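Long-range contacts in uncharacterized protein (Eubacterium ventriosum, PDB 3FDI), which is of unknown function but, as a cytidylate kinase-like member of the P-loop NTPase clan, probably binds and phosphorylates nucleotides: residues F15-H20 with A121-D126; I176-G181 with D190-Y195; A23-E28 with D184-T189. All blocks are in the same frame, centred on the assembly; numbering follows the deposited sequence.

Contact 1 of 3, residues F15-H20 with A121-D126. With SO4 (sulfate ion), chain G.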
ATOM      1  N   PHE B  15       4.594 -17.642   5.646  1.00 36.81           N
ATOM      2  CA  PHE B  15       4.258 -19.038   5.732  1.00 36.10           C
ATOM      3  C   PHE B  15       5.258 -19.823   4.928  1.00 36.62           C
ATOM      4  O   PHE B  15       5.581 -19.446   3.784  1.00 36.78           O
ATOM      5  CB  PHE B  15       2.903 -19.263   5.139  1.00 36.68           C
ATOM      6  CG  PHE B  15       2.397 -20.671   5.317  1.00 37.29           C
ATOM      7  CD1 PHE B  15       1.956 -21.103   6.574  1.00 36.63           C
ATOM      8  CD2 PHE B  15       2.351 -21.559   4.241  1.00 35.23           C
ATOM      9  CE1 PHE B  15       1.474 -22.393   6.754  1.00 35.24           C
ATOM     10  CE2 PHE B  15       1.840 -22.849   4.416  1.00 36.05           C
ATOM     11  CZ  PHE B  15       1.398 -23.263   5.661  1.00 34.70           C
ATOM     12  N   GLY B  16       5.763 -20.888   5.540  1.00 35.41           N
ATOM     13  CA  GLY B  16       6.807 -21.683   4.944  1.00 35.10           C
ATOM     14  C   GLY B  16       8.257 -21.226   5.099  1.00 34.45           C
ATOM     15  O   GLY B  16       9.148 -21.879   4.560  1.00 34.11           O
ATOM     16  N   SER B  17       8.517 -20.142   5.842  1.00 33.42           N
ATOM     17  CA  SER B  17       9.858 -19.559   5.864  1.00 32.57           C
ATOM     18  C   SER B  17      10.807 -20.215   6.804  1.00 32.60           C
ATOM     19  O   SER B  17      12.014 -19.944   6.732  1.00 32.89           O
ATOM     20  CB  SER B  17       9.808 -18.119   6.278  1.00 32.67           C
ATOM     21  OG  SER B  17       9.179 -17.996   7.530  1.00 32.46           O
ATOM     22  N   GLY B  18      10.275 -21.021   7.720  1.00 32.25           N
ATOM     23  CA  GLY B  18      11.067 -21.603   8.814  1.00 32.12           C
ATOM     24  C   GLY B  18      10.900 -20.806  10.088  1.00 31.76           C
ATOM     25  O   GLY B  18      11.634 -20.991  11.053  1.00 32.27           O
ATOM     26  N   GLY B  19       9.918 -19.931  10.130  1.00 32.72           N
ATOM     27  CA  GLY B  19       9.765 -19.003  11.276  1.00 33.15           C
ATOM     28  C   GLY B  19       9.406 -19.676  12.584  1.00 34.43           C
ATOM     29  O   GLY B  19       9.939 -19.290  13.640  1.00 36.47           O
ATOM     30  N   HIS B  20       8.498 -20.656  12.561  1.00 34.98           N
ATOM     31  CA  HIS B  20       8.240 -21.475  13.762  1.00 35.54           C
ATOM     32  C   HIS B  20       9.511 -22.156  14.255  1.00 35.47           C
ATOM     33  O   HIS B  20       9.730 -22.199  15.422  1.00 36.17           O
ATOM     34  CB  HIS B  20       7.183 -22.532  13.517  1.00 35.80           C
ATOM     35  CG  HIS B  20       7.004 -23.491  14.662  1.00 38.88           C
ATOM     36  ND1 HIS B  20       6.208 -23.213  15.758  1.00 40.73           N
ATOM     37  CD2 HIS B  20       7.534 -24.724  14.885  1.00 42.55           C
ATOM     38  CE1 HIS B  20       6.268 -24.221  16.608  1.00 43.03           C
ATOM     39  NE2 HIS B  20       7.061 -25.154  16.100  1.00 43.86           N
ATOM     40  N   ALA B 121      11.525  -9.741  15.307  1.00 35.06           N
ATOM     41  CA  ALA B 121      12.232 -10.269  14.165  1.00 33.92           C
ATOM     42  C   ALA B 121      11.168 -10.784  13.222  1.00 34.89           C
ATOM     43  O   ALA B 121      10.166 -11.422  13.671  1.00 34.33           O
ATOM     44  CB  ALA B 121      13.218 -11.388  14.621  1.00 31.58           C
ATOM     45  N   PHE B 122      11.323 -10.468  11.935  1.00 34.88           N
ATOM     46  CA  PHE B 122      10.449 -11.034  10.900  1.00 34.87           C
ATOM     47  C   PHE B 122      11.252 -12.019  10.058  1.00 35.41           C
ATOM     48  O   PHE B 122      12.288 -11.665   9.535  1.00 36.40           O
ATOM     49  CB  PHE B 122       9.835  -9.920  10.072  1.00 35.71           C
ATOM     50  CG  PHE B 122       8.803 -10.405   9.069  1.00 33.86           C
ATOM     51  CD1 PHE B 122       9.115 -10.467   7.716  1.00 30.63           C
ATOM     52  CD2 PHE B 122       7.523 -10.710   9.490  1.00 33.42           C
ATOM     53  CE1 PHE B 122       8.233 -10.944   6.815  1.00 37.39           C
ATOM     54  CE2 PHE B 122       6.578 -11.184   8.576  1.00 34.53           C
ATOM     55  CZ  PHE B 122       6.910 -11.325   7.249  1.00 35.07           C
ATOM     56  N   ILE B 123      10.746 -13.252   9.913  1.00 35.25           N
ATOM     57  CA  ILE B 123      11.400 -14.310   9.149  1.00 33.34           C
ATOM     58  C   ILE B 123      10.714 -14.495   7.802  1.00 34.39           C
ATOM     59  O   ILE B 123       9.496 -14.558   7.709  1.00 35.00           O
ATOM     60  CB  ILE B 123      11.374 -15.584   9.902  1.00 33.07           C
ATOM     61  CG1 ILE B 123      11.837 -15.318  11.334  1.00 29.76           C
ATOM     62  CG2 ILE B 123      12.258 -16.675   9.228  1.00 30.24           C
ATOM     63  CD1 ILE B 123      13.406 -15.039  11.388  1.00 24.50           C
ATOM     64  N   LEU B 124      11.518 -14.523   6.746  1.00 34.35           N
ATOM     65  CA  LEU B 124      11.021 -14.667   5.420  1.00 35.09           C
ATOM     66  C   LEU B 124      11.883 -15.697   4.719  1.00 36.33           C
ATOM     67  O   LEU B 124      12.822 -16.235   5.309  1.00 34.84           O
ATOM     68  CB  LEU B 124      10.979 -13.321   4.707  1.00 34.26           C
ATOM     69  CG  LEU B 124      12.162 -12.384   4.549  1.00 35.66           C
ATOM     70  CD1 LEU B 124      11.868 -11.387   3.347  1.00 35.93           C
ATOM     71  CD2 LEU B 124      12.591 -11.614   5.815  1.00 34.45           C
ATOM     72  N   GLY B 125      11.521 -16.063   3.493  1.00 38.06           N
ATOM     73  CA  GLY B 125      12.363 -17.005   2.729  1.00 39.04           C
ATOM     74  C   GLY B 125      12.269 -16.731   1.241  1.00 40.73           C
ATOM     75  O   GLY B 125      11.425 -15.946   0.829  1.00 40.29           O
ATOM     76  N   ASP B 126      13.097 -17.360   0.401  1.00 42.73           N
ATOM     77  CA  ASP B 126      12.819 -17.254  -1.052  1.00 45.14           C
ATOM     78  C   ASP B 126      11.771 -18.282  -1.440  1.00 45.18           C
ATOM     79  O   ASP B 126      11.520 -19.204  -0.685  1.00 44.86           O
ATOM     80  CB  ASP B 126      14.067 -17.432  -1.879  1.00 46.21           C
ATOM     81  CG  ASP B 126      14.587 -18.798  -1.775  1.00 50.12           C
ATOM     82  OD1 ASP B 126      15.200 -19.090  -0.729  1.00 55.12           O
ATOM     83  OD2 ASP B 126      14.310 -19.603  -2.692  1.00 58.09           O
TER
HETATM   84  S   SO4 G2006       6.592 -21.290   9.071  1.00 47.52           S
HETATM   85  O1  SO4 G2006       6.574 -21.519  10.519  1.00 47.44           O
HETATM   86  O2  SO4 G2006       5.270 -21.451   8.471  1.00 42.90           O
HETATM   87  O3  SO4 G2006       7.017 -19.876   8.999  1.00 45.66           O
HETATM   88  O4  SO4 G2006       7.583 -22.226   8.455  1.00 43.74           O
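Ser17 sets its CB against the backbone of strand 121-125, 3.5 Å from Leu124 C, while its hydroxyl turns back toward its own loop. With chi1 at 56°, OG sits between the backbone N and the carbonyl carbon, where it takes a weak bond from Gly19 N and is hydrogen-bonded to Glu14 O. Toward Ile123 it makes packing contact, OG lying 3.8 Å from Ile123 CG2. That same methyl lies 4.0 Å from Gly19 CA, the next foothold of the loop on the strand. The turn is a P-loop: strand 8-13 leads into it, helix 19-30 leaves it, and its main-chain amides close round a sulfate that probably came from the crystallisation liquor and is consistent with a nucleotide-phosphate site. Gly16 N, Gly18 N, Gly19 N and His20 N bond to four different sulfate oxygens, the straightest being Gly16 N to O2 at 162° and the shortest His20 N to O1 at 2.9 Å. Arg137 NH1 adds a charged donor. Gly19 touches both Ile123 and the anion; a CB there would come within 3.2 Å of sulfate O3, so the missing side chain lets the loop close on the anion here.

Contact 2 of 3, residues I176-G181 with D190-Y195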
ATOM      1  N   ILE B 176      14.696  -6.749  13.445  1.00 38.52           N
ATOM      2  CA  ILE B 176      15.431  -7.594  12.514  1.00 38.66           C
ATOM      3  C   ILE B 176      14.512  -8.280  11.517  1.00 38.18           C
ATOM      4  O   ILE B 176      13.466  -8.729  11.885  1.00 39.29           O
ATOM      5  CB  ILE B 176      16.104  -8.754  13.225  1.00 39.23           C
ATOM      6  CG1 ILE B 176      16.747  -8.321  14.515  1.00 41.95           C
ATOM      7  CG2 ILE B 176      17.163  -9.341  12.331  1.00 40.98           C
ATOM      8  CD1 ILE B 176      17.217  -9.474  15.359  1.00 41.06           C
ATOM      9  N   CYS B 177      14.940  -8.434  10.269  1.00 38.59           N
ATOM     10  CA  CYS B 177      14.301  -9.303   9.294  1.00 36.87           C
ATOM     11  C   CYS B 177      15.380 -10.124   8.690  1.00 37.80           C
ATOM     12  O   CYS B 177      16.433  -9.564   8.341  1.00 37.81           O
ATOM     13  CB  CYS B 177      13.697  -8.489   8.182  1.00 36.80           C
ATOM     14  SG  CYS B 177      12.434  -7.295   8.757  1.00 38.77           S
ATOM     15  N   ILE B 178      15.137 -11.423   8.515  1.00 37.19           N
ATOM     16  CA  ILE B 178      16.139 -12.330   7.958  1.00 38.09           C
ATOM     17  C   ILE B 178      15.475 -13.263   6.950  1.00 38.43           C
ATOM     18  O   ILE B 178      14.427 -13.899   7.268  1.00 40.27           O
ATOM     19  CB  ILE B 178      16.833 -13.133   9.064  1.00 37.95           C
ATOM     20  CG1 ILE B 178      17.412 -12.174  10.116  1.00 38.57           C
ATOM     21  CG2 ILE B 178      17.993 -13.906   8.484  1.00 36.03           C
ATOM     22  CD1 ILE B 178      17.996 -12.870  11.354  1.00 34.09           C
ATOM     23  N   LYS B 179      15.999 -13.281   5.733  1.00 37.47           N
ATOM     24  CA  LYS B 179      15.456 -14.146   4.652  1.00 38.12           C
ATOM     25  C   LYS B 179      16.193 -15.451   4.676  1.00 37.97           C
ATOM     26  O   LYS B 179      17.428 -15.465   4.570  1.00 38.45           O
ATOM     27  CB  LYS B 179      15.610 -13.514   3.254  1.00 38.34           C
ATOM     28  CG  LYS B 179      15.007 -14.340   2.097  1.00 37.74           C
ATOM     29  CD  LYS B 179      15.066 -13.575   0.773  1.00 38.26           C
ATOM     30  CE  LYS B 179      14.143 -12.310   0.769  1.00 39.03           C
ATOM     31  NZ  LYS B 179      14.262 -11.522  -0.486  1.00 35.97           N
ATOM     32  N   ILE B 180      15.439 -16.522   4.834  1.00 38.48           N
ATOM     33  CA  ILE B 180      15.967 -17.860   4.893  1.00 39.14           C
ATOM     34  C   ILE B 180      15.956 -18.433   3.497  1.00 39.83           C
ATOM     35  O   ILE B 180      14.959 -18.435   2.829  1.00 39.18           O
ATOM     36  CB  ILE B 180      15.171 -18.686   5.873  1.00 38.31           C
ATOM     37  CG1 ILE B 180      15.395 -18.139   7.271  1.00 38.48           C
ATOM     38  CG2 ILE B 180      15.586 -20.094   5.813  1.00 38.43           C
ATOM     39  CD1 ILE B 180      15.065 -19.042   8.360  1.00 39.08           C
ATOM     40  N   GLY B 181      17.116 -18.862   3.052  1.00 41.32           N
ATOM     41  CA  GLY B 181      17.351 -19.225   1.673  1.00 42.37           C
ATOM     42  C   GLY B 181      18.847 -19.324   1.516  1.00 43.25           C
ATOM     43  O   GLY B 181      19.408 -20.378   1.708  1.00 44.25           O
ATOM     44  N   ASP B 190      20.988 -17.731  15.146  1.00 41.04           N
ATOM     45  CA  ASP B 190      22.240 -17.226  15.770  1.00 41.62           C
ATOM     46  C   ASP B 190      22.342 -15.726  15.644  1.00 41.58           C
ATOM     47  O   ASP B 190      22.838 -15.057  16.549  1.00 42.21           O
ATOM     48  CB  ASP B 190      23.514 -17.843  15.169  1.00 41.35           C
ATOM     49  CG  ASP B 190      23.733 -19.333  15.565  1.00 44.83           C
ATOM     50  OD1 ASP B 190      23.103 -19.900  16.510  1.00 48.07           O
ATOM     51  OD2 ASP B 190      24.569 -19.974  14.894  1.00 50.42           O
HETATM   52  N   MSE B 191      21.895 -15.198  14.517  1.00 41.06           N
HETATM   53  CA  MSE B 191      21.990 -13.796  14.284  1.00 41.49           C
HETATM   54  C   MSE B 191      21.020 -13.030  15.188  1.00 41.50           C
HETATM   55  O   MSE B 191      21.309 -11.879  15.551  1.00 41.63           O
HETATM   56  CB  MSE B 191      21.652 -13.489  12.843  1.00 41.78           C
HETATM   57  CG  MSE B 191      22.644 -14.075  11.849  1.00 43.25           C
HETATM   58 SE   MSE B 191      21.994 -13.896  10.027  0.80 41.27          SE
HETATM   59  CE  MSE B 191      21.946 -11.964   9.944  1.00 45.98           C
ATOM     60  N   ILE B 192      19.868 -13.647  15.515  1.00 40.52           N
ATOM     61  CA  ILE B 192      18.880 -13.004  16.386  1.00 39.94           C
ATOM     62  C   ILE B 192      19.431 -12.988  17.798  1.00 39.70           C
ATOM     63  O   ILE B 192      19.299 -11.990  18.519  1.00 39.14           O
ATOM     64  CB  ILE B 192      17.476 -13.725  16.343  1.00 40.49           C
ATOM     65  CG1 ILE B 192      16.822 -13.493  14.976  1.00 40.55           C
ATOM     66  CG2 ILE B 192      16.554 -13.228  17.487  1.00 36.91           C
ATOM     67  CD1 ILE B 192      15.650 -14.411  14.644  1.00 40.12           C
ATOM     68  N   ILE B 193      20.114 -14.066  18.165  1.00 39.83           N
ATOM     69  CA  ILE B 193      20.709 -14.190  19.497  1.00 40.44           C
ATOM     70  C   ILE B 193      21.850 -13.150  19.687  1.00 40.66           C
ATOM     71  O   ILE B 193      22.019 -12.534  20.759  1.00 40.48           O
ATOM     72  CB  ILE B 193      21.289 -15.608  19.702  1.00 41.32           C
ATOM     73  CG1 ILE B 193      20.184 -16.655  19.789  1.00 40.64           C
ATOM     74  CG2 ILE B 193      22.230 -15.641  20.926  1.00 40.22           C
ATOM     75  CD1 ILE B 193      20.714 -18.031  19.518  1.00 40.05           C
ATOM     76  N   LYS B 194      22.630 -12.958  18.642  1.00 40.70           N
ATOM     77  CA  LYS B 194      23.670 -11.932  18.652  1.00 40.90           C
ATOM     78  C   LYS B 194      23.059 -10.548  18.813  1.00 40.54           C
ATOM     79  O   LYS B 194      23.519  -9.753  19.626  1.00 40.22           O
ATOM     80  CB  LYS B 194      24.465 -12.013  17.346  1.00 41.91           C
ATOM     81  CG  LYS B 194      25.628 -11.000  17.169  1.00 44.99           C
ATOM     82  CD  LYS B 194      26.435 -11.377  15.917  1.00 49.22           C
ATOM     83  CE  LYS B 194      27.903 -10.964  15.932  1.00 51.71           C
ATOM     84  NZ  LYS B 194      28.774 -11.632  16.929  1.00 53.06           N
ATOM     85  N   TYR B 195      21.997 -10.250  18.055  1.00 39.75           N
ATOM     86  CA  TYR B 195      21.315  -8.977  18.225  1.00 40.00           C
ATOM     87  C   TYR B 195      20.922  -8.782  19.702  1.00 40.34           C
ATOM     88  O   TYR B 195      21.233  -7.748  20.344  1.00 40.03           O
ATOM     89  CB  TYR B 195      20.069  -8.905  17.315  1.00 39.65           C
ATOM     90  CG  TYR B 195      19.388  -7.567  17.282  1.00 39.78           C
ATOM     91  CD1 TYR B 195      19.664  -6.643  16.270  1.00 39.45           C
ATOM     92  CD2 TYR B 195      18.471  -7.212  18.237  1.00 39.39           C
ATOM     93  CE1 TYR B 195      19.030  -5.428  16.211  1.00 40.39           C
ATOM     94  CE2 TYR B 195      17.836  -5.961  18.182  1.00 40.34           C
ATOM     95  CZ  TYR B 195      18.131  -5.089  17.155  1.00 41.53           C
ATOM     96  OH  TYR B 195      17.527  -3.855  17.078  1.00 43.63           O
TER
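Ile176 lies over one face of the Tyr195 ring, and this is the single CH-pi contact between strand 176-180 and helix segment 190-195. Its CG1 stands 3.9 Å from the ring centroid and 16° off the ring normal, displaced somewhat toward the rim. The two side chains run past each other in opposite directions. An extended chi2 of 170° carries CD1 of Ile176 onward to the root of the ring, 3.5 Å from Tyr195 CG. The remaining contacts are aliphatic. Ile176 CD1 also touches Ile192, at 4.1 Å from its CG1, and Ile178 CD1 meets the same Ile192 CG1 at 3.9 Å. Ile178 CD1 further packs on the CB of Met191, a selenomethionine, at 4.0 Å. Strand and helix are nearly antiparallel, with axes 10.0 Å apart and an angle of 165° between their directions, as expected when the strand at this chain's edge of the parallel sheet of an alpha/beta fold turns back into a helix that packs on the sheet. Ile176 and Ile178, alternate residues on the strand, both point at the helix. The helix in turn presents Met191 and Tyr195, one turn apart, with Ile192 beside them and also touching Val22 and Leu26 of helix 19-30. At the far end of the tyrosine, Tyr195 OH is hydrogen-bonded to Lys179 O of the second subunit, and Cys177 pairs with an antiparallel strand of that subunit, continuing the sheet across the interface.

Contact 3 of 3, residues A23-E28 with D184-T189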
ATOM      1  N   ALA B  23      11.608 -19.632  16.012  1.00 35.70           N
ATOM      2  CA  ALA B  23      10.969 -19.295  17.305  1.00 36.76           C
ATOM      3  C   ALA B  23      11.272 -20.397  18.351  1.00 38.55           C
ATOM      4  O   ALA B  23      11.737 -20.125  19.462  1.00 39.34           O
ATOM      5  CB  ALA B  23       9.516 -19.099  17.130  1.00 35.33           C
ATOM      6  N   LYS B  24      11.041 -21.647  17.968  1.00 39.95           N
ATOM      7  CA  LYS B  24      11.406 -22.817  18.795  1.00 40.78           C
ATOM      8  C   LYS B  24      12.875 -22.861  19.190  1.00 40.99           C
ATOM      9  O   LYS B  24      13.203 -23.007  20.357  1.00 41.06           O
ATOM     10  CB  LYS B  24      11.048 -24.098  18.022  1.00 41.16           C
ATOM     11  CG  LYS B  24      10.998 -25.372  18.827  1.00 41.24           C
ATOM     12  CD  LYS B  24       9.961 -26.306  18.178  1.00 43.96           C
ATOM     13  CE  LYS B  24      10.078 -27.788  18.593  1.00 46.53           C
ATOM     14  NZ  LYS B  24      10.874 -28.594  17.603  1.00 48.73           N
ATOM     15  N   LYS B  25      13.769 -22.736  18.217  1.00 41.68           N
ATOM     16  CA  LYS B  25      15.199 -22.711  18.510  1.00 42.57           C
ATOM     17  C   LYS B  25      15.594 -21.600  19.486  1.00 41.97           C
ATOM     18  O   LYS B  25      16.325 -21.846  20.435  1.00 43.09           O
ATOM     19  CB  LYS B  25      16.027 -22.669  17.217  1.00 43.59           C
ATOM     20  CG  LYS B  25      15.925 -24.010  16.463  1.00 45.31           C
ATOM     21  CD  LYS B  25      16.540 -24.027  15.061  1.00 48.73           C
ATOM     22  CE  LYS B  25      16.888 -25.496  14.672  1.00 49.90           C
ATOM     23  NZ  LYS B  25      17.465 -25.665  13.304  1.00 52.38           N
ATOM     24  N   LEU B  26      15.079 -20.406  19.295  1.00 41.13           N
ATOM     25  CA  LEU B  26      15.287 -19.311  20.246  1.00 40.52           C
ATOM     26  C   LEU B  26      14.764 -19.670  21.661  1.00 40.83           C
ATOM     27  O   LEU B  26      15.472 -19.444  22.652  1.00 40.63           O
ATOM     28  CB  LEU B  26      14.587 -18.026  19.741  1.00 39.46           C
ATOM     29  CG  LEU B  26      15.182 -17.370  18.501  1.00 39.95           C
ATOM     30  CD1 LEU B  26      14.219 -16.280  17.841  1.00 32.90           C
ATOM     31  CD2 LEU B  26      16.615 -16.803  18.849  1.00 39.24           C
ATOM     32  N   ALA B  27      13.538 -20.199  21.759  1.00 40.07           N
ATOM     33  CA  ALA B  27      12.923 -20.496  23.061  1.00 40.76           C
ATOM     34  C   ALA B  27      13.785 -21.506  23.826  1.00 41.25           C
ATOM     35  O   ALA B  27      14.042 -21.368  25.019  1.00 40.75           O
ATOM     36  CB  ALA B  27      11.460 -21.042  22.886  1.00 39.93           C
ATOM     37  N   GLU B  28      14.264 -22.504  23.102  1.00 42.00           N
ATOM     38  CA  GLU B  28      15.173 -23.483  23.659  1.00 42.66           C
ATOM     39  C   GLU B  28      16.510 -22.870  24.041  1.00 42.90           C
ATOM     40  O   GLU B  28      17.053 -23.234  25.059  1.00 43.15           O
ATOM     41  CB  GLU B  28      15.408 -24.636  22.676  1.00 42.95           C
ATOM     42  CG  GLU B  28      14.265 -25.667  22.642  1.00 46.47           C
ATOM     43  CD  GLU B  28      14.333 -26.608  21.446  1.00 49.51           C
ATOM     44  OE1 GLU B  28      15.356 -26.607  20.713  1.00 53.08           O
ATOM     45  OE2 GLU B  28      13.350 -27.331  21.234  1.00 50.74           O
ATOM     46  N   ASP B 184      20.530 -20.847   6.397  1.00 41.27           N
ATOM     47  CA  ASP B 184      19.603 -21.827   7.012  1.00 41.82           C
ATOM     48  C   ASP B 184      19.026 -21.284   8.314  1.00 41.23           C
ATOM     49  O   ASP B 184      19.412 -20.171   8.747  1.00 42.43           O
ATOM     50  CB  ASP B 184      20.296 -23.201   7.239  1.00 41.54           C
ATOM     51  CG  ASP B 184      21.430 -23.145   8.267  1.00 43.05           C
ATOM     52  OD1 ASP B 184      21.513 -22.200   9.078  1.00 46.85           O
ATOM     53  OD2 ASP B 184      22.288 -24.050   8.254  1.00 48.93           O
ATOM     54  N   VAL B 185      18.144 -22.074   8.941  1.00 40.39           N
ATOM     55  CA  VAL B 185      17.439 -21.694  10.179  1.00 40.65           C
ATOM     56  C   VAL B 185      18.385 -21.485  11.370  1.00 40.75           C
ATOM     57  O   VAL B 185      18.153 -20.632  12.218  1.00 40.20           O
ATOM     58  CB  VAL B 185      16.323 -22.762  10.553  1.00 40.78           C
ATOM     59  CG1 VAL B 185      15.601 -22.395  11.858  1.00 39.57           C
ATOM     60  CG2 VAL B 185      15.313 -22.869   9.428  1.00 40.32           C
ATOM     61  N   ASP B 186      19.431 -22.303  11.445  1.00 41.61           N
ATOM     62  CA  ASP B 186      20.445 -22.128  12.474  1.00 41.84           C
ATOM     63  C   ASP B 186      21.193 -20.821  12.353  1.00 41.65           C
ATOM     64  O   ASP B 186      21.530 -20.246  13.365  1.00 41.26           O
ATOM     65  CB  ASP B 186      21.408 -23.290  12.495  1.00 42.25           C
ATOM     66  CG  ASP B 186      20.938 -24.384  13.407  1.00 44.04           C
ATOM     67  OD1 ASP B 186      21.730 -24.861  14.215  1.00 48.13           O
ATOM     68  OD2 ASP B 186      19.753 -24.731  13.367  1.00 46.75           O
ATOM     69  N   THR B 187      21.414 -20.332  11.129  1.00 41.46           N
ATOM     70  CA  THR B 187      22.157 -19.106  10.935  1.00 41.05           C
ATOM     71  C   THR B 187      21.310 -17.891  11.331  1.00 40.92           C
ATOM     72  O   THR B 187      21.815 -17.000  11.989  1.00 40.76           O
ATOM     73  CB  THR B 187      22.669 -18.950   9.493  1.00 41.42           C
ATOM     74  OG1 THR B 187      23.679 -19.939   9.218  1.00 43.16           O
ATOM     75  CG2 THR B 187      23.287 -17.551   9.283  1.00 41.55           C
ATOM     76  N   ALA B 188      20.031 -17.887  10.925  1.00 40.41           N
ATOM     77  CA  ALA B 188      19.051 -16.875  11.337  1.00 39.59           C
ATOM     78  C   ALA B 188      18.867 -16.840  12.859  1.00 38.72           C
ATOM     79  O   ALA B 188      18.854 -15.795  13.459  1.00 39.04           O
ATOM     80  CB  ALA B 188      17.707 -17.130  10.632  1.00 38.70           C
ATOM     81  N   THR B 189      18.740 -17.988  13.484  1.00 39.03           N
ATOM     82  CA  THR B 189      18.564 -18.041  14.923  1.00 39.02           C
ATOM     83  C   THR B 189      19.774 -17.399  15.620  1.00 40.14           C
ATOM     84  O   THR B 189      19.610 -16.575  16.542  1.00 40.16           O
ATOM     85  CB  THR B 189      18.340 -19.505  15.368  1.00 38.56           C
ATOM     86  OG1 THR B 189      17.205 -20.023  14.663  1.00 38.62           O
ATOM     87  CG2 THR B 189      18.108 -19.611  16.849  1.00 36.24           C
TER
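Lys25 stretches its side chain across Val185 and Asp186, crossing both at about a right angle. Its CD rests 3.7 Å from Val185 CG1, and the extended chain then delivers the ammonium group to the carboxylate of Asp186. Lys25 NZ and Asp186 OD2 form a salt bridge whose modelled length of 2.5 Å is shorter than usual, so its exact geometry is doubtful. Where the two backbones come closest, at Leu26 and Thr189, a methyl fills the interface. Thr189 CG2 sits between two residues of the facing helix, 3.7 Å from Lys25 CB and 3.8 Å from Leu26 CD2. The first torsion of Thr189, -57°, places this methyl anti to the backbone N and sets OG1 back toward its own helix, where it bonds to Val185 O at 2.7 Å. Thr189 N reaches that same carbonyl oxygen from the opposite face of its plane, so two donors grip Val185 O. Helices 23-28 and 185-189 pack side by side at 53°, their axes 9.8 Å apart, as two neighbours on one side of the parallel sheet: Leu26 also touches Ile9 and Ile11 of strand 8-13, and Ala188 touches Ile178 and Ile180 of strand 176-180. Asp184 begins the second helix as its N-cap, with OD1 accepting from Thr187 N at 142°. A glycine at Thr189 would probably open a gap between Lys25 CB and Leu26 CD2 and cost Val185 O its second donor. The chemistry is thus graded, from buried methyl packing at Leu26 and Thr189 to an ion pair at the more exposed margin, where Asp186 is likely to balance the charge of Lys25.

In the fold
Strands 118-125 and 176-180 are neighbours in the parallel sheet, and they join contact 1 to contact 2 through backbone pairs such as Leu124 O with Ile180 N at 2.7 Å; the two centres are about 10 Å apart. Contact 3 shares helix 19-30 with contact 1 and helix 185-197 with contact 2, its centre lying about 11 Å and 9 Å from theirs. Leu26 ties contacts 2 and 3 together, its CD2 being 3.7 Å from Ile193 CG1. Only contact 1 includes the sulfate-holding P-loop. Contact 3 packs farther along the helix that starts there. All three contacts meet the second subunit, contact 3 through Thr187 alone.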